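Local coordinates for protein deacetylase EF_0837 (Enterococcus faecalis, PDB 2ICS) that deacetylates acetyl-(R)-mandelate, though with very low efficiency in vitro, using a binuclear zinc centre beside which adenine can bind, at residues I57-H62 and A312-L317; H98-L103 and P147-G152; T318-G321 and K327-D330. All coordinates share one frame; numbering follows the deposited sequence.

Contact 1: residues I57-H62 and A312-L317; sequences IDDHVH and AENFHL. With ZN (zinc ion), chain B.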
ATOM      1  N   ILE A  57       3.118   1.488  -6.063  1.00 19.19           N
ATOM      2  CA  ILE A  57       2.348   2.213  -5.056  1.00 17.80           C
ATOM      3  C   ILE A  57       2.214   1.400  -3.771  1.00 20.10           C
ATOM      4  O   ILE A  57       1.746   0.259  -3.796  1.00 18.98           O
ATOM      5  CB  ILE A  57       0.910   2.524  -5.572  1.00 17.60           C
ATOM      6  CG1 ILE A  57       0.969   3.331  -6.870  1.00 19.15           C
ATOM      7  CG2 ILE A  57       0.130   3.293  -4.519  1.00 15.24           C
ATOM      8  CD1 ILE A  57      -0.397   3.471  -7.579  1.00 19.53           C
ATOM      9  N   ASP A  58       2.614   1.997  -2.649  1.00 19.93           N
ATOM     10  CA  ASP A  58       2.530   1.345  -1.340  1.00 21.39           C
ATOM     11  C   ASP A  58       1.363   1.997  -0.604  1.00 20.64           C
ATOM     12  O   ASP A  58       1.521   3.082  -0.058  1.00 19.85           O
ATOM     13  CB  ASP A  58       3.821   1.583  -0.557  1.00 22.57           C
ATOM     14  CG  ASP A  58       3.977   0.640   0.619  1.00 25.06           C
ATOM     15  OD1 ASP A  58       2.955   0.105   1.103  1.00 24.86           O
ATOM     16  OD2 ASP A  58       5.127   0.443   1.069  1.00 25.51           O
ATOM     17  N   ASP A  59       0.201   1.344  -0.571  1.00 21.06           N
ATOM     18  CA  ASP A  59      -0.960   1.952   0.077  1.00 21.10           C
ATOM     19  C   ASP A  59      -1.085   1.820   1.596  1.00 20.80           C
ATOM     20  O   ASP A  59      -2.155   2.054   2.153  1.00 21.31           O
ATOM     21  CB  ASP A  59      -2.271   1.502  -0.601  1.00 21.51           C
ATOM     22  CG  ASP A  59      -2.612   0.049  -0.335  1.00 25.65           C
ATOM     23  OD1 ASP A  59      -2.022  -0.555   0.588  1.00 22.52           O
ATOM     24  OD2 ASP A  59      -3.489  -0.480  -1.050  1.00 25.13           O
ATOM     25  N   HIS A  60      -0.016   1.420   2.270  1.00 17.58           N
ATOM     26  CA  HIS A  60      -0.060   1.370   3.722  1.00 17.77           C
ATOM     27  C   HIS A  60       1.325   1.757   4.207  1.00 19.41           C
ATOM     28  O   HIS A  60       2.241   0.936   4.271  1.00 17.70           O
ATOM     29  CB  HIS A  60      -0.468   0.000   4.269  1.00 16.10           C
ATOM     30  CG  HIS A  60      -0.690   0.005   5.750  1.00 14.38           C
ATOM     31  ND1 HIS A  60      -1.564  -0.834   6.405  1.00 16.16           N
ATOM     32  CD2 HIS A  60      -0.112   0.761   6.720  1.00 13.88           C
ATOM     33  CE1 HIS A  60      -1.490  -0.568   7.725  1.00 16.07           C
ATOM     34  NE2 HIS A  60      -0.622   0.393   7.966  1.00 14.39           N
ATOM     35  N   VAL A  61       1.451   3.027   4.569  1.00 20.28           N
ATOM     36  CA  VAL A  61       2.719   3.586   4.999  1.00 21.61           C
ATOM     37  C   VAL A  61       2.547   4.557   6.174  1.00 20.96           C
ATOM     38  O   VAL A  61       1.437   4.973   6.490  1.00 20.77           O
ATOM     39  CB  VAL A  61       3.343   4.325   3.790  1.00 23.12           C
ATOM     40  CG1 VAL A  61       4.230   5.448   4.241  1.00 26.08           C
ATOM     41  CG2 VAL A  61       4.089   3.335   2.923  1.00 22.60           C
ATOM     42  N   HIS A  62       3.657   4.903   6.816  1.00 21.59           N
ATOM     43  CA  HIS A  62       3.663   5.860   7.911  1.00 22.26           C
ATOM     44  C   HIS A  62       4.866   6.765   7.666  1.00 23.03           C
ATOM     45  O   HIS A  62       6.008   6.419   7.981  1.00 22.47           O
ATOM     46  CB  HIS A  62       3.752   5.131   9.246  1.00 21.77           C
ATOM     47  CG  HIS A  62       2.503   4.382   9.586  1.00 24.48           C
ATOM     48  ND1 HIS A  62       1.302   4.991   9.877  1.00 23.07           N
ATOM     49  CD2 HIS A  62       2.246   3.049   9.575  1.00 22.11           C
ATOM     50  CE1 HIS A  62       0.373   4.032  10.020  1.00 24.38           C
ATOM     51  NE2 HIS A  62       0.896   2.834   9.849  1.00 25.65           N
ATOM     52  N   ALA A 312      -4.041   1.470  -6.773  1.00 27.67           N
ATOM     53  CA  ALA A 312      -4.570   2.628  -7.495  1.00 29.62           C
ATOM     54  C   ALA A 312      -6.098   2.575  -7.481  1.00 29.99           C
ATOM     55  O   ALA A 312      -6.764   3.595  -7.287  1.00 29.30           O
ATOM     56  CB  ALA A 312      -4.050   2.638  -8.937  1.00 26.43           C
ATOM     57  N   GLU A 313      -6.646   1.379  -7.672  1.00 31.03           N
ATOM     58  CA  GLU A 313      -8.094   1.190  -7.653  1.00 32.99           C
ATOM     59  C   GLU A 313      -8.680   1.233  -6.239  1.00 32.06           C
ATOM     60  O   GLU A 313      -9.763   1.773  -6.031  1.00 32.38           O
ATOM     61  CB  GLU A 313      -8.467  -0.141  -8.303  1.00 34.54           C
ATOM     62  CG  GLU A 313      -8.540  -0.098  -9.816  1.00 41.07           C
ATOM     63  CD  GLU A 313      -8.804  -1.467 -10.415  1.00 43.44           C
ATOM     64  OE1 GLU A 313      -9.457  -2.293  -9.744  1.00 46.81           O
ATOM     65  OE2 GLU A 313      -8.373  -1.713 -11.562  1.00 45.67           O
ATOM     66  N   ASN A 314      -7.974   0.661  -5.269  1.00 31.47           N
ATOM     67  CA  ASN A 314      -8.467   0.656  -3.893  1.00 31.29           C
ATOM     68  C   ASN A 314      -8.785   2.063  -3.400  1.00 29.59           C
ATOM     69  O   ASN A 314      -9.770   2.268  -2.692  1.00 29.18           O
ATOM     70  CB  ASN A 314      -7.442   0.047  -2.929  1.00 30.84           C
ATOM     71  CG  ASN A 314      -7.193  -1.426  -3.177  1.00 32.88           C
ATOM     72  OD1 ASN A 314      -7.968  -2.098  -3.865  1.00 29.43           O
ATOM     73  ND2 ASN A 314      -6.108  -1.944  -2.593  1.00 31.32           N
ATOM     74  N   PHE A 315      -7.947   3.024  -3.777  1.00 27.27           N
ATOM     75  CA  PHE A 315      -8.120   4.397  -3.329  1.00 27.22           C
ATOM     76  C   PHE A 315      -8.421   5.433  -4.399  1.00 25.59           C
ATOM     77  O   PHE A 315      -8.178   6.624  -4.221  1.00 24.67           O
ATOM     78  CB  PHE A 315      -6.896   4.795  -2.506  1.00 25.38           C
ATOM     79  CG  PHE A 315      -6.754   3.987  -1.255  1.00 26.31           C
ATOM     80  CD1 PHE A 315      -7.556   4.253  -0.152  1.00 23.57           C
ATOM     81  CD2 PHE A 315      -5.890   2.899  -1.211  1.00 24.11           C
ATOM     82  CE1 PHE A 315      -7.506   3.443   0.978  1.00 26.43           C
ATOM     83  CE2 PHE A 315      -5.834   2.080  -0.085  1.00 27.14           C
ATOM     84  CZ  PHE A 315      -6.645   2.354   1.011  1.00 26.94           C
ATOM     85  N   HIS A 316      -8.956   4.964  -5.515  1.00 26.50           N
ATOM     86  CA  HIS A 316      -9.344   5.843  -6.598  1.00 28.97           C
ATOM     87  C   HIS A 316      -8.290   6.817  -7.103  1.00 30.54           C
ATOM     88  O   HIS A 316      -8.576   7.995  -7.322  1.00 30.47           O
ATOM     89  CB  HIS A 316     -10.615   6.590  -6.183  1.00 29.63           C
ATOM     90  CG  HIS A 316     -11.750   5.673  -5.848  1.00 31.55           C
ATOM     91  ND1 HIS A 316     -12.447   5.750  -4.661  1.00 34.53           N
ATOM     92  CD2 HIS A 316     -12.279   4.627  -6.527  1.00 33.06           C
ATOM     93  CE1 HIS A 316     -13.352   4.788  -4.622  1.00 33.75           C
ATOM     94  NE2 HIS A 316     -13.271   4.093  -5.741  1.00 33.79           N
ATOM     95  N   LEU A 317      -7.063   6.330  -7.270  1.00 31.41           N
ATOM     96  CA  LEU A 317      -6.007   7.160  -7.824  1.00 32.63           C
ATOM     97  C   LEU A 317      -6.194   6.954  -9.332  1.00 32.80           C
ATOM     98  O   LEU A 317      -5.454   6.208  -9.979  1.00 31.11           O
ATOM     99  CB  LEU A 317      -4.623   6.676  -7.370  1.00 32.35           C
ATOM    100  CG  LEU A 317      -4.300   6.768  -5.873  1.00 34.17           C
ATOM    101  CD1 LEU A 317      -4.586   8.173  -5.349  1.00 35.71           C
ATOM    102  CD2 LEU A 317      -5.134   5.766  -5.121  1.00 39.07           C
TER
HETATM  103 ZN    ZN B 400       0.202   0.968   9.957  1.00 24.94          ZN
HETATM  104  O   HOH W   1       0.026  -0.866  10.768  1.00 23.22           O

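Contact 2: residues H98-L103 and P147-G152; sequences HEFYDL and PDFVVG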
ATOM      1  N   HIS A  98      -2.822  18.744   8.444  1.00 37.53           N
ATOM      2  CA  HIS A  98      -2.333  19.904   7.708  1.00 37.30           C
ATOM      3  C   HIS A  98      -0.825  20.059   7.859  1.00 37.32           C
ATOM      4  O   HIS A  98      -0.123  20.346   6.888  1.00 37.07           O
ATOM      5  CB  HIS A  98      -3.048  21.168   8.183  1.00 38.65           C
ATOM      6  CG  HIS A  98      -4.347  21.421   7.483  1.00 37.93           C
ATOM      7  ND1 HIS A  98      -4.414  21.936   6.205  1.00 35.77           N
ATOM      8  CD2 HIS A  98      -5.626  21.194   7.864  1.00 36.89           C
ATOM      9  CE1 HIS A  98      -5.678  22.015   5.831  1.00 37.21           C
ATOM     10  NE2 HIS A  98      -6.434  21.571   6.819  1.00 37.54           N
ATOM     11  N   GLU A  99      -0.324  19.863   9.071  1.00 36.89           N
ATOM     12  CA  GLU A  99       1.106  19.972   9.310  1.00 38.30           C
ATOM     13  C   GLU A  99       1.811  18.891   8.493  1.00 38.40           C
ATOM     14  O   GLU A  99       2.915  19.096   7.984  1.00 38.25           O
ATOM     15  CB  GLU A  99       1.415  19.775  10.792  1.00 40.60           C
ATOM     16  CG  GLU A  99       2.832  20.148  11.174  1.00 42.54           C
ATOM     17  CD  GLU A  99       3.192  19.690  12.569  1.00 46.61           C
ATOM     18  OE1 GLU A  99       2.272  19.567  13.409  1.00 48.39           O
ATOM     19  OE2 GLU A  99       4.395  19.463  12.831  1.00 47.86           O
ATOM     20  N   PHE A 100       1.163  17.735   8.378  1.00 37.33           N
ATOM     21  CA  PHE A 100       1.710  16.614   7.619  1.00 36.18           C
ATOM     22  C   PHE A 100       1.650  16.940   6.129  1.00 36.42           C
ATOM     23  O   PHE A 100       2.614  16.720   5.395  1.00 36.02           O
ATOM     24  CB  PHE A 100       0.910  15.339   7.938  1.00 34.94           C
ATOM     25  CG  PHE A 100       1.286  14.138   7.100  1.00 30.96           C
ATOM     26  CD1 PHE A 100       2.580  13.974   6.613  1.00 29.40           C
ATOM     27  CD2 PHE A 100       0.340  13.151   6.828  1.00 30.53           C
ATOM     28  CE1 PHE A 100       2.931  12.842   5.864  1.00 30.56           C
ATOM     29  CE2 PHE A 100       0.677  12.016   6.084  1.00 30.23           C
ATOM     30  CZ  PHE A 100       1.978  11.860   5.599  1.00 28.00           C
ATOM     31  N   TYR A 101       0.518  17.485   5.696  1.00 37.39           N
ATOM     32  CA  TYR A 101       0.321  17.851   4.298  1.00 40.02           C
ATOM     33  C   TYR A 101       1.394  18.810   3.777  1.00 42.01           C
ATOM     34  O   TYR A 101       1.906  18.633   2.671  1.00 42.17           O
ATOM     35  CB  TYR A 101      -1.054  18.490   4.112  1.00 41.09           C
ATOM     36  CG  TYR A 101      -1.311  18.999   2.710  1.00 43.78           C
ATOM     37  CD1 TYR A 101      -1.488  18.116   1.646  1.00 44.55           C
ATOM     38  CD2 TYR A 101      -1.371  20.366   2.446  1.00 44.42           C
ATOM     39  CE1 TYR A 101      -1.721  18.583   0.352  1.00 45.97           C
ATOM     40  CE2 TYR A 101      -1.602  20.843   1.156  1.00 46.03           C
ATOM     41  CZ  TYR A 101      -1.776  19.950   0.116  1.00 45.93           C
ATOM     42  OH  TYR A 101      -2.007  20.424  -1.158  1.00 46.34           O
ATOM     43  N   ASP A 102       1.727  19.824   4.571  1.00 42.47           N
ATOM     44  CA  ASP A 102       2.728  20.802   4.164  1.00 44.36           C
ATOM     45  C   ASP A 102       4.091  20.165   3.922  1.00 44.06           C
ATOM     46  O   ASP A 102       4.781  20.510   2.963  1.00 44.14           O
ATOM     47  CB  ASP A 102       2.859  21.915   5.214  1.00 47.08           C
ATOM     48  CG  ASP A 102       1.591  22.738   5.357  1.00 47.58           C
ATOM     49  OD1 ASP A 102       0.963  23.061   4.323  1.00 47.40           O
ATOM     50  OD2 ASP A 102       1.231  23.077   6.506  1.00 50.58           O
ATOM     51  N   LEU A 103       4.485  19.246   4.797  1.00 43.66           N
ATOM     52  CA  LEU A 103       5.766  18.569   4.643  1.00 43.59           C
ATOM     53  C   LEU A 103       5.710  17.616   3.463  1.00 43.98           C
ATOM     54  O   LEU A 103       6.675  17.486   2.713  1.00 44.32           O
ATOM     55  CB  LEU A 103       6.117  17.782   5.906  1.00 42.67           C
ATOM     56  CG  LEU A 103       6.523  18.593   7.136  1.00 43.38           C
ATOM     57  CD1 LEU A 103       6.711  17.668   8.326  1.00 41.05           C
ATOM     58  CD2 LEU A 103       7.806  19.351   6.839  1.00 43.02           C
ATOM     59  N   PRO A 147      -8.789  17.773  -0.626  1.00 37.51           N
ATOM     60  CA  PRO A 147      -9.257  16.748  -1.565  1.00 38.26           C
ATOM     61  C   PRO A 147      -8.109  16.141  -2.373  1.00 38.78           C
ATOM     62  O   PRO A 147      -8.177  14.984  -2.791  1.00 39.09           O
ATOM     63  CB  PRO A 147     -10.229  17.512  -2.466  1.00 37.70           C
ATOM     64  CG  PRO A 147     -10.648  18.684  -1.636  1.00 38.51           C
ATOM     65  CD  PRO A 147      -9.375  19.082  -0.954  1.00 37.34           C
ATOM     66  N   ASP A 148      -7.064  16.932  -2.592  1.00 39.35           N
ATOM     67  CA  ASP A 148      -5.905  16.482  -3.357  1.00 41.11           C
ATOM     68  C   ASP A 148      -4.930  15.671  -2.504  1.00 39.85           C
ATOM     69  O   ASP A 148      -3.874  15.260  -2.987  1.00 40.91           O
ATOM     70  CB  ASP A 148      -5.147  17.683  -3.937  1.00 45.15           C
ATOM     71  CG  ASP A 148      -6.042  18.627  -4.726  1.00 50.64           C
ATOM     72  OD1 ASP A 148      -6.747  18.158  -5.651  1.00 53.12           O
ATOM     73  OD2 ASP A 148      -6.029  19.845  -4.424  1.00 52.04           O
ATOM     74  N   PHE A 149      -5.272  15.443  -1.241  1.00 35.86           N
ATOM     75  CA  PHE A 149      -4.377  14.711  -0.361  1.00 33.03           C
ATOM     76  C   PHE A 149      -5.039  13.550   0.364  1.00 32.36           C
ATOM     77  O   PHE A 149      -4.479  12.460   0.434  1.00 31.54           O
ATOM     78  CB  PHE A 149      -3.769  15.667   0.663  1.00 32.41           C
ATOM     79  CG  PHE A 149      -2.715  15.038   1.527  1.00 31.07           C
ATOM     80  CD1 PHE A 149      -1.504  14.625   0.979  1.00 29.12           C
ATOM     81  CD2 PHE A 149      -2.938  14.843   2.886  1.00 30.15           C
ATOM     82  CE1 PHE A 149      -0.528  14.026   1.769  1.00 28.74           C
ATOM     83  CE2 PHE A 149      -1.965  14.243   3.690  1.00 31.62           C
ATOM     84  CZ  PHE A 149      -0.757  13.834   3.128  1.00 29.57           C
ATOM     85  N   VAL A 150      -6.226  13.796   0.907  1.00 30.85           N
ATOM     86  CA  VAL A 150      -6.978  12.789   1.642  1.00 28.78           C
ATOM     87  C   VAL A 150      -7.717  11.844   0.704  1.00 29.57           C
ATOM     88  O   VAL A 150      -8.651  12.254   0.019  1.00 30.14           O
ATOM     89  CB  VAL A 150      -8.005  13.458   2.570  1.00 28.99           C
ATOM     90  CG1 VAL A 150      -8.757  12.407   3.369  1.00 24.32           C
ATOM     91  CG2 VAL A 150      -7.297  14.436   3.500  1.00 29.96           C
ATOM     92  N   VAL A 151      -7.319  10.575   0.684  1.00 28.11           N
ATOM     93  CA  VAL A 151      -7.975   9.615  -0.198  1.00 26.89           C
ATOM     94  C   VAL A 151      -8.797   8.567   0.545  1.00 25.76           C
ATOM     95  O   VAL A 151      -9.316   7.624  -0.050  1.00 24.67           O
ATOM     96  CB  VAL A 151      -6.949   8.919  -1.118  1.00 26.86           C
ATOM     97  CG1 VAL A 151      -6.263   9.959  -1.991  1.00 27.42           C
ATOM     98  CG2 VAL A 151      -5.925   8.168  -0.294  1.00 27.29           C
ATOM     99  N   GLY A 152      -8.934   8.743   1.852  1.00 25.04           N
ATOM    100  CA  GLY A 152      -9.713   7.796   2.624  1.00 23.12           C
ATOM    101  C   GLY A 152      -9.582   8.044   4.106  1.00 21.70           C
ATOM    102  O   GLY A 152      -9.035   9.058   4.521  1.00 20.11           O
TER

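Contact 3: residues T318-G321 and K327-D330; sequences TQKG and KDAD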
ATOM      1  N   THR A 318      -7.223   7.612  -9.862  1.00 34.09           N
ATOM      2  CA  THR A 318      -7.605   7.527 -11.269  1.00 35.65           C
ATOM      3  C   THR A 318      -6.497   7.858 -12.260  1.00 33.92           C
ATOM      4  O   THR A 318      -6.490   7.353 -13.378  1.00 35.11           O
ATOM      5  CB  THR A 318      -8.808   8.458 -11.569  1.00 37.80           C
ATOM      6  OG1 THR A 318      -8.458   9.813 -11.256  1.00 38.62           O
ATOM      7  CG2 THR A 318     -10.016   8.054 -10.735  1.00 38.11           C
ATOM      8  N   GLN A 319      -5.563   8.702 -11.846  1.00 32.82           N
ATOM      9  CA  GLN A 319      -4.467   9.113 -12.714  1.00 33.31           C
ATOM     10  C   GLN A 319      -3.196   8.266 -12.594  1.00 33.11           C
ATOM     11  O   GLN A 319      -2.197   8.552 -13.257  1.00 32.81           O
ATOM     12  CB  GLN A 319      -4.134  10.588 -12.439  1.00 36.67           C
ATOM     13  CG  GLN A 319      -4.744  11.582 -13.433  1.00 39.13           C
ATOM     14  CD  GLN A 319      -6.124  11.182 -13.911  1.00 42.19           C
ATOM     15  OE1 GLN A 319      -7.073  11.118 -13.129  1.00 46.39           O
ATOM     16  NE2 GLN A 319      -6.242  10.902 -15.205  1.00 42.20           N
ATOM     17  N   LYS A 320      -3.232   7.219 -11.772  1.00 29.88           N
ATOM     18  CA  LYS A 320      -2.056   6.370 -11.578  1.00 28.68           C
ATOM     19  C   LYS A 320      -2.367   4.872 -11.630  1.00 26.79           C
ATOM     20  O   LYS A 320      -3.515   4.475 -11.801  1.00 24.77           O
ATOM     21  CB  LYS A 320      -1.408   6.718 -10.234  1.00 29.68           C
ATOM     22  CG  LYS A 320      -1.130   8.218 -10.077  1.00 30.37           C
ATOM     23  CD  LYS A 320      -0.510   8.556  -8.739  1.00 31.18           C
ATOM     24  CE  LYS A 320      -0.306  10.055  -8.586  1.00 29.21           C
ATOM     25  NZ  LYS A 320       0.630  10.613  -9.605  1.00 31.32           N
ATOM     26  N   GLY A 321      -1.332   4.044 -11.509  1.00 26.40           N
ATOM     27  CA  GLY A 321      -1.543   2.603 -11.504  1.00 25.97           C
ATOM     28  C   GLY A 321      -1.390   1.837 -12.806  1.00 26.82           C
ATOM     29  O   GLY A 321      -1.167   0.629 -12.778  1.00 26.81           O
ATOM     30  N   LYS A 327      -2.578   9.264 -18.439  1.00 38.40           N
ATOM     31  CA  LYS A 327      -2.252   9.059 -17.033  1.00 36.96           C
ATOM     32  C   LYS A 327      -0.934   9.709 -16.627  1.00 34.78           C
ATOM     33  O   LYS A 327      -0.085  10.008 -17.467  1.00 32.01           O
ATOM     34  CB  LYS A 327      -2.208   7.568 -16.699  1.00 37.00           C
ATOM     35  CG  LYS A 327      -3.565   6.976 -16.356  1.00 41.70           C
ATOM     36  CD  LYS A 327      -3.407   5.799 -15.400  1.00 44.88           C
ATOM     37  CE  LYS A 327      -4.747   5.251 -14.948  1.00 46.18           C
ATOM     38  NZ  LYS A 327      -5.535   4.736 -16.100  1.00 49.43           N
ATOM     39  N   ASP A 328      -0.774   9.921 -15.325  1.00 34.07           N
ATOM     40  CA  ASP A 328       0.432  10.535 -14.796  1.00 32.44           C
ATOM     41  C   ASP A 328       1.665   9.723 -15.162  1.00 31.78           C
ATOM     42  O   ASP A 328       1.645   8.489 -15.152  1.00 29.44           O
ATOM     43  CB  ASP A 328       0.327  10.692 -13.275  1.00 32.97           C
ATOM     44  CG  ASP A 328      -0.707  11.735 -12.867  1.00 35.78           C
ATOM     45  OD1 ASP A 328      -1.169  12.492 -13.750  1.00 35.11           O
ATOM     46  OD2 ASP A 328      -1.052  11.808 -11.667  1.00 35.01           O
ATOM     47  N   ALA A 329       2.740  10.432 -15.492  1.00 30.70           N
ATOM     48  CA  ALA A 329       3.983   9.788 -15.876  1.00 30.51           C
ATOM     49  C   ALA A 329       4.801   9.315 -14.672  1.00 30.39           C
ATOM     50  O   ALA A 329       5.820   9.916 -14.313  1.00 30.34           O
ATOM     51  CB  ALA A 329       4.813  10.733 -16.747  1.00 28.93           C
ATOM     52  N   ASP A 330       4.329   8.246 -14.040  1.00 29.71           N
ATOM     53  CA  ASP A 330       5.025   7.637 -12.909  1.00 28.56           C
ATOM     54  C   ASP A 330       5.369   6.227 -13.363  1.00 27.66           C
ATOM     55  O   ASP A 330       4.487   5.475 -13.783  1.00 25.93           O
ATOM     56  CB  ASP A 330       4.132   7.554 -11.668  1.00 28.97           C
ATOM     57  CG  ASP A 330       3.761   8.914 -11.116  1.00 29.26           C
ATOM     58  OD1 ASP A 330       4.451   9.910 -11.432  1.00 30.07           O
ATOM     59  OD2 ASP A 330       2.782   8.980 -10.345  1.00 30.64           O
TER

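Contact 1: residues I57-H62 and A312-L317
The Phe315 ring turns its edge to Asp59. Asp59 OD2 lies in the plane of the ring, 3.6 Å from Phe315 CE2, and the carboxylate stands at 85° to that plane, an approach consistent with the weakly positive rim of an aromatic ring. Asp59 CB touches CE2 and CD2 of the same edge. The amide of Asn314 is tilted 33° from the carboxylate, and its ND2 gives Asp59 OD2 a weak hydrogen bond of 3.4 Å. A chi1 of 71° folds the carboxylate over its own backbone, with OD2 at both Asn314 and the Phe315 edge. Further back, Ile57 CD1 packs on Ala312 CB at 4.0 Å.

The end of barrel strand 51-61 and the residue after it carry the His-X-His motif of amidohydrolases, here His60-Val61-His62. His60 NE2 and His62 NE2 bind one of the two zinc ions at 2.2 and 2.0 Å, and a water, Asp272 and carboxylated Lys154 complete its shell. Thr210 OG1 bonds His60 ND1 and Thr91 OG1 bonds His62 ND1. These second-shell bonds fix the rotation of the rings and leave NE2 for zinc. On the other segment, helix 309-314 ends in a Schellman motif. Leu317 N bonds Ala312 O at 2.8 Å, His316 N reaches Glu313 O weakly, and His316 has positive phi.

Contact 2: residues H98-L103 and P147-G152
Tyr101 and Phe149 mark the closest backbone approach, with CA atoms 7.3 Å apart, where helix 97-105 passes the loop that leads into strand 150-152. No hydrogen bond joins the two segments. The contact is an aromatic cluster of Phe100, Tyr101 and Phe149, and Phe64 extends it from the Phe100 side.

Phe149 reaches across to the helix and meets two consecutive residues in different ways. Its far end points at Phe100. Phe149 CZ stands over one face of the Phe100 ring, displaced toward the rim, and lies 3.8 Å from Phe100 CE2. The centroids are 5.4 Å apart and the planes are at 81°, a T-shaped stack with Phe149 supplying the edge.

Against Tyr101 the roles are reversed. Tyr101 turns an edge to the face of Phe149 near the root of the ring, and Tyr101 CD1 comes to 3.3 Å from Phe149 CG. Tyr101 CE1 lies 3.6 Å from Phe149 CB. This stack is offset, with centroids 5.1 Å apart and planes at 69°. Tyr101 and Phe149 run alongside each other in opposite senses; Tyr101 meets the base of Phe149 and Phe100 its tip. Phe149 CG is anti to the backbone N (chi1 -174°), and this carries the ring out toward the helix. With Tyr101 over one face near CG and Phe100 beyond CZ, rotation of the Phe149 ring is probably hindered.

The helix lies between strands 83-89 and 110-114 along the chain, in the beta-alpha-beta pattern of a TIM barrel. Ile97 and Ala104 of the same helix also touch Phe149. Val111 of strand 110-114 lies against both Phe100 and Phe149. Backbone hydrogen bonds from Phe149 and Val151 to Gly113 tie the weakly bonded strand 150-152 to that parallel neighbour.

Contact 3: residues T318-G321 and K327-D330
Lys320 reaches at a slant across to two aspartates of the other segment. Its chain runs extended to CE and then bends at the last torsion (chi4 -62°), which brings NZ between the two carboxylates. NZ lies 2.8 Å from Asp330 OD2 and 2.9 Å from Asp328 OD2, and both pairs are salt bridges. The two oxygens are used differently. Asp330 OD2 is met on its syn side and Asp328 OD2 on its anti side, in each case somewhat out of the carboxylate plane. One ammonium thus links two acids that would otherwise probably repel each other. Asp330 OD1 has its own partner, the backbone N of Gly365.

Gln319 lies beside the Asp328 carboxylate, with its amide plane turned 64° from it. The contact is through the aliphatic part, and Gln319 CB is 3.4 Å from Asp328 OD2. The Gln319 amide folds back instead, and its OE1 accepts a 2.7 Å hydrogen bond from Thr318 OG1. The backbones are joined where Asp328 N bonds Gln319 O at 2.9 Å.

Lys327 lays its methylenes along the backbone of the first segment. Its CE, next to the ammonium, makes close C-H...O approaches to Thr318 O at 3.1 Å and Lys320 O at 3.5 Å. NZ goes on to a salt bridge with Glu324. Ala329 is the centre of an inverse gamma turn, closed by a weak bond from Asp330 N to Asp328 O.

Both segments belong to the loop between helix 309-314 and strand 331-344. Backbone hydrogen bonds let it bridge two sheets, from Lys327 to Ile29 of strand 28-33 and from Asp330 to Gly55 of barrel strand 51-61. Lys320 rests on Thr85, Asn110 and Phe112, near the starts of barrel strands 83-89 and 110-114, away from the metal site.

Contact 1 is the hub of the three. Segment 57-62 supplies two zinc ligands, and the centre of the contact lies about 5 Å from that of the chain. Contact 2 meets it where Phe315 CD1 is 3.8 Å from Val151 O. Contact 3 follows directly on from 312-317, and Ala312 CB packs 3.4 Å from Lys320 O. Contacts 2 and 3 do not touch, their nearest atoms being about 8 Å apart. The Phe100 side chain is about 8 Å from that of His62 and about 12 Å from a zinc. Contact 3 lies away from the metal site. The Asp59 side chain is about 13 Å from the bound adenine.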